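Local coordinates for putative cyclohexadienyl dehydrogenase and ADH prephenate dehydrogenase (Rhizobium meliloti, PDB 4WJI), which probably catalyses the NAD(P)-dependent oxidative decarboxylation of prephenate to 4-hydroxyphenylpyruvate in tyrosine biosynthesis, and binds NADP and tyrosine, at residues G98-S103 against R236-H241; F118-P123 against I146-A151. One frame throughout, in Å; residues are numbered along the deposited sequence.

In the fold
Both contacts are largely buried, and both reach the same bound tyrosine, whose phenol oxygen is held by Ser99 from contact 1 and His122 from contact 2. Their chemistry differs with their place. Contact 1 sets the loop leading into helix 102-108 against helix 232-241 through van der Waals touches and a bridging water, burying 214 Å². Contact 2 pairs neighbouring antiparallel strands within the central sheet, buries 380 Å² and relies on backbone hydrogen bonds. The two meet at Lys101: its NZ lies 2.9 Å from Gly121 O, a probable hydrogen bond, while its aliphatic chain packs on Pro120 and Thr148.

Contact 1: residues G98-S103 against R236-H241; sequences GSTKGS and RDVCLH. With NAP (NADP nicotinamide-adenine-dinucleotide phosphate), chain B; TYR (tyrosine), chain C.
Ser103 and His241 make the closest direct approach between 98-103 and 236-241, with Ser103 OG 3.4 Å from His241 CB. Two further touches are apolar: Ser99 CB rests on Val238 CG2 at 3.8 Å, and Thr100 CG2 passes alongside Val238 CG1, the two side chains running in opposite directions. Val238 can meet both residues because its two methyls are splayed, CG1 anti to the backbone N (chi1 171°) and CG2 anti to the carbonyl carbon.

Polar links across the contact run through water 1, which accepts from Ser103 N and donates to His241 O at 2.8 Å, tying the start of one helix to the end of the other. On the loop side, Thr100 OG1 and Ser103 OG share a hydrogen bond of 2.9 Å. On the helix side, Asp237 O has two donors, His241 ND1 and His241 N, on opposite faces of its carbonyl plane; the ND1 bond helps hold the ring's rotation. An alanine at this position, lacking the imidazole, would leave Asp237 O with the main-chain amide of the same residue as donor and would probably open a gap beside Ser103 CB.

Within the helix, Arg236 NE and NH2 both reach Asp237 OD1, which lies nearly in the guanidinium plane, and Asp237 OD2 accepts from Gly75 N.

The ligands gather at Ser99, whose OG is anti to its carbonyl carbon (chi1 -63°) and is hydrogen-bonded both to NADP O2D, at 2.6 Å, and to the tyrosine OH, at 2.7 Å. One hydroxyl thus joins nicotinamide ribose and phenol. Helix 232-241 backs this loop, which follows strand 93-96 of the Rossmann-type domain, at the cofactor and tyrosine site of this probable prephenate dehydrogenase.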
# COMPACT_ATOMS: atom_id res chain seq x y z
N GLY A 98 6.14 14.91 -16.31
CA GLY A 98 7.18 14.19 -15.57
C GLY A 98 7.07 14.22 -14.05
O GLY A 98 6.63 15.22 -13.44
N SER A 99 7.49 13.12 -13.43
CA SER A 99 7.45 12.94 -12.01
C SER A 99 8.50 13.75 -11.22
O SER A 99 8.45 13.82 -9.99
CB SER A 99 7.57 11.44 -11.70
OG SER A 99 6.46 10.71 -12.23
N THR A 100 9.49 14.26 -11.94
CA THR A 100 10.48 15.23 -11.49
C THR A 100 10.31 16.51 -12.32
O THR A 100 9.81 16.45 -13.45
CB THR A 100 11.94 14.70 -11.58
OG1 THR A 100 12.33 14.63 -12.94
CG2 THR A 100 12.06 13.34 -11.00
N LYS A 101 10.70 17.65 -11.77
CA LYS A 101 10.55 18.91 -12.53
C LYS A 101 11.86 19.68 -12.73
O LYS A 101 12.07 20.28 -13.77
CB LYS A 101 9.49 19.79 -11.86
CG LYS A 101 8.05 19.24 -11.91
CD LYS A 101 7.19 19.69 -13.09
CE LYS A 101 7.64 19.20 -14.42
NZ LYS A 101 7.49 17.78 -14.71
N GLY A 102 12.72 19.76 -11.71
CA GLY A 102 13.97 20.53 -11.85
C GLY A 102 14.80 20.02 -13.00
O GLY A 102 15.33 20.80 -13.82
N SER A 103 14.93 18.71 -13.08
CA SER A 103 15.69 18.07 -14.14
C SER A 103 15.09 18.30 -15.50
O SER A 103 15.81 18.57 -16.48
CB SER A 103 15.88 16.57 -13.93
OG SER A 103 14.65 15.85 -14.07
N ARG A 236 13.72 4.11 -12.52
CA ARG A 236 15.15 4.35 -12.69
C ARG A 236 15.36 5.84 -12.95
O ARG A 236 16.20 6.51 -12.30
CB ARG A 236 15.73 3.51 -13.82
CG ARG A 236 17.19 3.84 -14.14
CD ARG A 236 17.58 3.36 -15.51
NE ARG A 236 16.92 4.13 -16.53
CZ ARG A 236 16.87 3.82 -17.81
NH1 ARG A 236 17.40 2.68 -18.24
NH2 ARG A 236 16.29 4.65 -18.66
N ASP A 237 14.61 6.37 -13.92
CA ASP A 237 14.82 7.77 -14.27
C ASP A 237 14.52 8.74 -13.12
O ASP A 237 15.23 9.74 -12.94
CB ASP A 237 14.05 8.13 -15.53
CG ASP A 237 14.68 7.58 -16.79
OD1 ASP A 237 15.70 6.82 -16.75
OD2 ASP A 237 14.17 8.01 -17.89
N VAL A 238 13.44 8.51 -12.36
CA VAL A 238 13.18 9.38 -11.21
C VAL A 238 14.34 9.39 -10.21
O VAL A 238 14.74 10.45 -9.70
CB VAL A 238 11.86 8.95 -10.49
CG1 VAL A 238 11.69 9.68 -9.19
CG2 VAL A 238 10.67 9.24 -11.35
N CYS A 239 14.88 8.21 -9.90
CA CYS A 239 15.99 8.12 -8.96
C CYS A 239 17.25 8.83 -9.47
O CYS A 239 18.01 9.41 -8.68
CB CYS A 239 16.35 6.65 -8.69
SG CYS A 239 15.12 5.78 -7.70
N LEU A 240 17.46 8.77 -10.77
CA LEU A 240 18.62 9.44 -11.40
C LEU A 240 18.46 10.96 -11.45
O LEU A 240 19.44 11.70 -11.43
CB LEU A 240 18.85 8.94 -12.83
CG LEU A 240 19.31 7.47 -12.96
CD1 LEU A 240 19.27 6.98 -14.41
CD2 LEU A 240 20.69 7.26 -12.35
N HIS A 241 17.22 11.43 -11.57
CA HIS A 241 16.93 12.84 -11.79
C HIS A 241 16.35 13.61 -10.63
O HIS A 241 16.19 14.83 -10.73
CB HIS A 241 16.06 12.95 -13.07
CG HIS A 241 16.86 12.64 -14.27
ND1 HIS A 241 16.85 11.45 -14.95
CD2 HIS A 241 17.85 13.38 -14.84
CE1 HIS A 241 17.75 11.49 -15.92
NE2 HIS A 241 18.37 12.65 -15.87
PA NAP B . 4.57 4.52 -20.00
O1A NAP B . 3.18 4.04 -19.88
O2A NAP B . 5.74 3.60 -19.88
O5B NAP B . 4.71 5.25 -21.43
C5B NAP B . 5.99 5.64 -21.91
C4B NAP B . 5.89 6.43 -23.21
O4B NAP B . 7.16 7.03 -23.46
C3B NAP B . 5.63 5.55 -24.42
O3B NAP B . 5.01 6.29 -25.46
C2B NAP B . 7.02 5.21 -24.90
O2B NAP B . 7.06 4.96 -26.28
C1B NAP B . 7.75 6.49 -24.63
N9A NAP B . 9.23 6.41 -24.45
C8A NAP B . 9.91 5.62 -23.64
N7A NAP B . 11.20 5.82 -23.66
C5A NAP B . 11.38 6.82 -24.57
C6A NAP B . 12.52 7.48 -25.05
N6A NAP B . 13.76 7.16 -24.61
N1A NAP B . 12.34 8.44 -25.93
C2A NAP B . 11.12 8.74 -26.33
N3A NAP B . 9.99 8.17 -25.95
C4A NAP B . 10.16 7.20 -25.06
O3 NAP B . 4.83 5.76 -19.02
PN NAP B . 3.87 6.76 -18.24
O1N NAP B . 3.49 6.07 -17.03
O2N NAP B . 2.84 7.31 -19.12
O5D NAP B . 4.90 7.91 -17.78
C5D NAP B . 5.23 9.00 -18.61
C4D NAP B . 5.68 10.17 -17.73
O4D NAP B . 4.66 10.43 -16.79
C3D NAP B . 6.91 9.87 -16.92
O3D NAP B . 7.75 11.01 -16.90
C2D NAP B . 6.39 9.57 -15.54
O2D NAP B . 7.35 9.90 -14.57
C1D NAP B . 5.20 10.52 -15.50
N1N NAP B . 4.08 10.12 -14.62
C2N NAP B . 3.78 8.83 -14.46
C3N NAP B . 2.74 8.44 -13.64
C7N NAP B . 2.36 7.00 -13.38
O7N NAP B . 1.69 6.74 -12.42
N7N NAP B . 2.78 6.10 -14.24
C4N NAP B . 2.02 9.42 -13.01
C5N NAP B . 2.35 10.74 -13.22
C6N NAP B . 3.41 11.08 -14.01
P2B NAP B . 7.22 3.47 -26.86
O1X NAP B . 6.27 2.60 -26.10
O2X NAP B . 6.86 3.62 -28.31
O3X NAP B . 8.65 3.00 -26.64
N TYR C . 1.71 5.20 -10.06
CA TYR C . 1.39 5.56 -8.66
C TYR C . 0.36 4.61 -8.12
O TYR C . -0.02 3.70 -8.86
CB TYR C . 0.90 7.01 -8.55
CG TYR C . 1.88 8.06 -9.06
CD1 TYR C . 3.24 7.79 -9.25
CD2 TYR C . 1.43 9.32 -9.35
CE1 TYR C . 4.10 8.77 -9.71
CE2 TYR C . 2.27 10.31 -9.79
CZ TYR C . 3.60 10.05 -9.99
OH TYR C . 4.44 11.01 -10.48
OXT TYR C . -0.07 4.79 -6.96
O HOH W 1 14.48 17.00 -10.75

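Contact 2: residues F118-P123 against I146-A151; sequences FVPGHP and ILTPPA. With TYR (tyrosine), chain C.
Pro120 touches Pro150 across the contact, the CD corners of the two pyrrolidine rings facing each other, and lays its CG over one face of the Phe118 ring, 3.9 Å above the plane and offset toward the rim. The His122 ring is engaged at its edge: Pro123 CD and the tyrosine CZ both lie in its plane, and NE2 is hydrogen-bonded to the tyrosine OH at 2.5 Å. With CG anti to the backbone N (chi1 -177°), the imidazole extends away from 146-151 and into the ligand pocket. His180 takes its other nitrogen, ND1, so both ring nitrogens are engaged and the rotation is fixed.

The backbones run antiparallel, their end-to-end directions 154° apart. His122 and Ile146 form a hydrogen-bonded pair in which Ile146 N donates to His122 O at 3.0 Å, nearly straight, whereas the return bond, His122 N to Ile146 O, is weak because it is bent (129°). Gly121 and Leu147 are the adjacent non-hydrogen-bonded pair, their CA atoms 4.4 Å apart. Leu147 CD2 sits 3.9 Å from Gly121 CA, where a beta carbon on the glycine would be tightly placed. Thr148 N continues the pairing with a bond of 3.0 Å to Pro120 O.

Beside this bond, Pro120 crosses Thr148 at about a right angle, its CB 3.5 Å from Thr148 OG1. That hydroxyl is buried with no hydrogen-bonding partner in the model. Leu161 of helix 155-167 covers Val119 and Leu147.

The chemistry is thus divided: main-chain bonds and proline packing hold the strands together, while the His122 imidazole, linked to His180 on one side, presents its other nitrogen to the ligand's phenol, consistent with a role in recognising that group.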
# COMPACT_ATOMS: atom_id res chain seq x y z
N PHE A 118 6.85 27.50 -22.21
CA PHE A 118 7.17 26.22 -21.55
C PHE A 118 6.55 26.23 -20.17
O PHE A 118 7.00 27.01 -19.30
CB PHE A 118 8.72 26.11 -21.46
CG PHE A 118 9.22 24.86 -20.83
CD1 PHE A 118 8.58 23.63 -21.00
CD2 PHE A 118 10.38 24.89 -20.09
CE1 PHE A 118 9.08 22.46 -20.43
CE2 PHE A 118 10.91 23.73 -19.54
CZ PHE A 118 10.24 22.51 -19.69
N VAL A 119 5.54 25.38 -19.96
CA VAL A 119 4.81 25.32 -18.69
C VAL A 119 4.82 23.90 -18.18
O VAL A 119 3.98 23.11 -18.57
CB VAL A 119 3.34 25.78 -18.82
CG1 VAL A 119 2.73 25.89 -17.42
CG2 VAL A 119 3.27 27.12 -19.57
N PRO A 120 5.81 23.55 -17.38
CA PRO A 120 5.95 22.18 -16.89
C PRO A 120 4.81 21.78 -15.96
O PRO A 120 4.33 22.59 -15.24
CB PRO A 120 7.28 22.21 -16.12
CG PRO A 120 8.00 23.40 -16.62
CD PRO A 120 6.92 24.41 -16.92
N GLY A 121 4.40 20.53 -16.00
CA GLY A 121 3.31 20.05 -15.21
C GLY A 121 3.64 18.69 -14.61
O GLY A 121 4.63 18.01 -14.97
N HIS A 122 2.82 18.33 -13.66
CA HIS A 122 2.85 17.00 -13.06
C HIS A 122 1.47 16.59 -12.54
O HIS A 122 1.09 17.07 -11.52
CB HIS A 122 3.87 16.96 -11.92
CG HIS A 122 4.04 15.62 -11.29
ND1 HIS A 122 4.77 15.43 -10.14
CD2 HIS A 122 3.61 14.39 -11.67
CE1 HIS A 122 4.76 14.15 -9.84
NE2 HIS A 122 4.06 13.50 -10.74
N PRO A 123 0.76 15.69 -13.22
CA PRO A 123 -0.49 15.21 -12.63
C PRO A 123 -0.19 14.18 -11.51
O PRO A 123 0.53 13.21 -11.72
CB PRO A 123 -1.21 14.56 -13.82
CG PRO A 123 -0.07 14.05 -14.68
CD PRO A 123 1.01 15.07 -14.53
N ILE A 146 0.23 19.71 -10.40
CA ILE A 146 1.15 20.78 -10.01
C ILE A 146 1.81 21.33 -11.27
O ILE A 146 2.42 20.59 -12.04
CB ILE A 146 2.23 20.29 -9.01
CG1 ILE A 146 1.60 19.72 -7.72
CG2 ILE A 146 3.21 21.39 -8.69
CD1 ILE A 146 2.56 18.96 -6.84
N LEU A 147 1.69 22.63 -11.45
CA LEU A 147 2.45 23.35 -12.48
C LEU A 147 3.64 24.06 -11.88
O LEU A 147 3.55 24.58 -10.77
CB LEU A 147 1.55 24.35 -13.20
CG LEU A 147 0.25 23.85 -13.82
CD1 LEU A 147 -0.53 24.98 -14.50
CD2 LEU A 147 0.53 22.70 -14.76
N THR A 148 4.75 24.10 -12.63
CA THR A 148 5.97 24.74 -12.08
C THR A 148 6.56 25.73 -13.14
O THR A 148 7.66 25.54 -13.65
CB THR A 148 7.02 23.70 -11.59
OG1 THR A 148 7.56 22.98 -12.71
CG2 THR A 148 6.44 22.73 -10.65
N PRO A 149 5.79 26.79 -13.52
CA PRO A 149 6.30 27.72 -14.54
C PRO A 149 7.53 28.49 -14.06
O PRO A 149 7.51 29.03 -12.98
CB PRO A 149 5.16 28.71 -14.75
CG PRO A 149 4.18 28.45 -13.69
CD PRO A 149 4.50 27.22 -12.96
N PRO A 150 8.58 28.53 -14.87
CA PRO A 150 9.72 29.37 -14.52
C PRO A 150 9.30 30.86 -14.45
O PRO A 150 8.33 31.29 -15.02
CB PRO A 150 10.73 29.08 -15.63
CG PRO A 150 10.39 27.71 -16.11
CD PRO A 150 8.90 27.60 -15.98
N ALA A 151 10.07 31.64 -13.71
CA ALA A 151 9.84 33.07 -13.59
C ALA A 151 9.78 33.70 -14.97
O ALA A 151 10.59 33.39 -15.81
CB ALA A 151 11.00 33.67 -12.80
N TYR C . 1.71 5.20 -10.06
CA TYR C . 1.39 5.56 -8.66
C TYR C . 0.36 4.61 -8.12
O TYR C . -0.02 3.70 -8.86
CB TYR C . 0.90 7.01 -8.55
CG TYR C . 1.88 8.06 -9.06
CD1 TYR C . 3.24 7.79 -9.25
CD2 TYR C . 1.43 9.32 -9.35
CE1 TYR C . 4.10 8.77 -9.71
CE2 TYR C . 2.27 10.31 -9.79
CZ TYR C . 3.60 10.05 -9.99
OH TYR C . 4.44 11.01 -10.48
OXT TYR C . -0.07 4.79 -6.96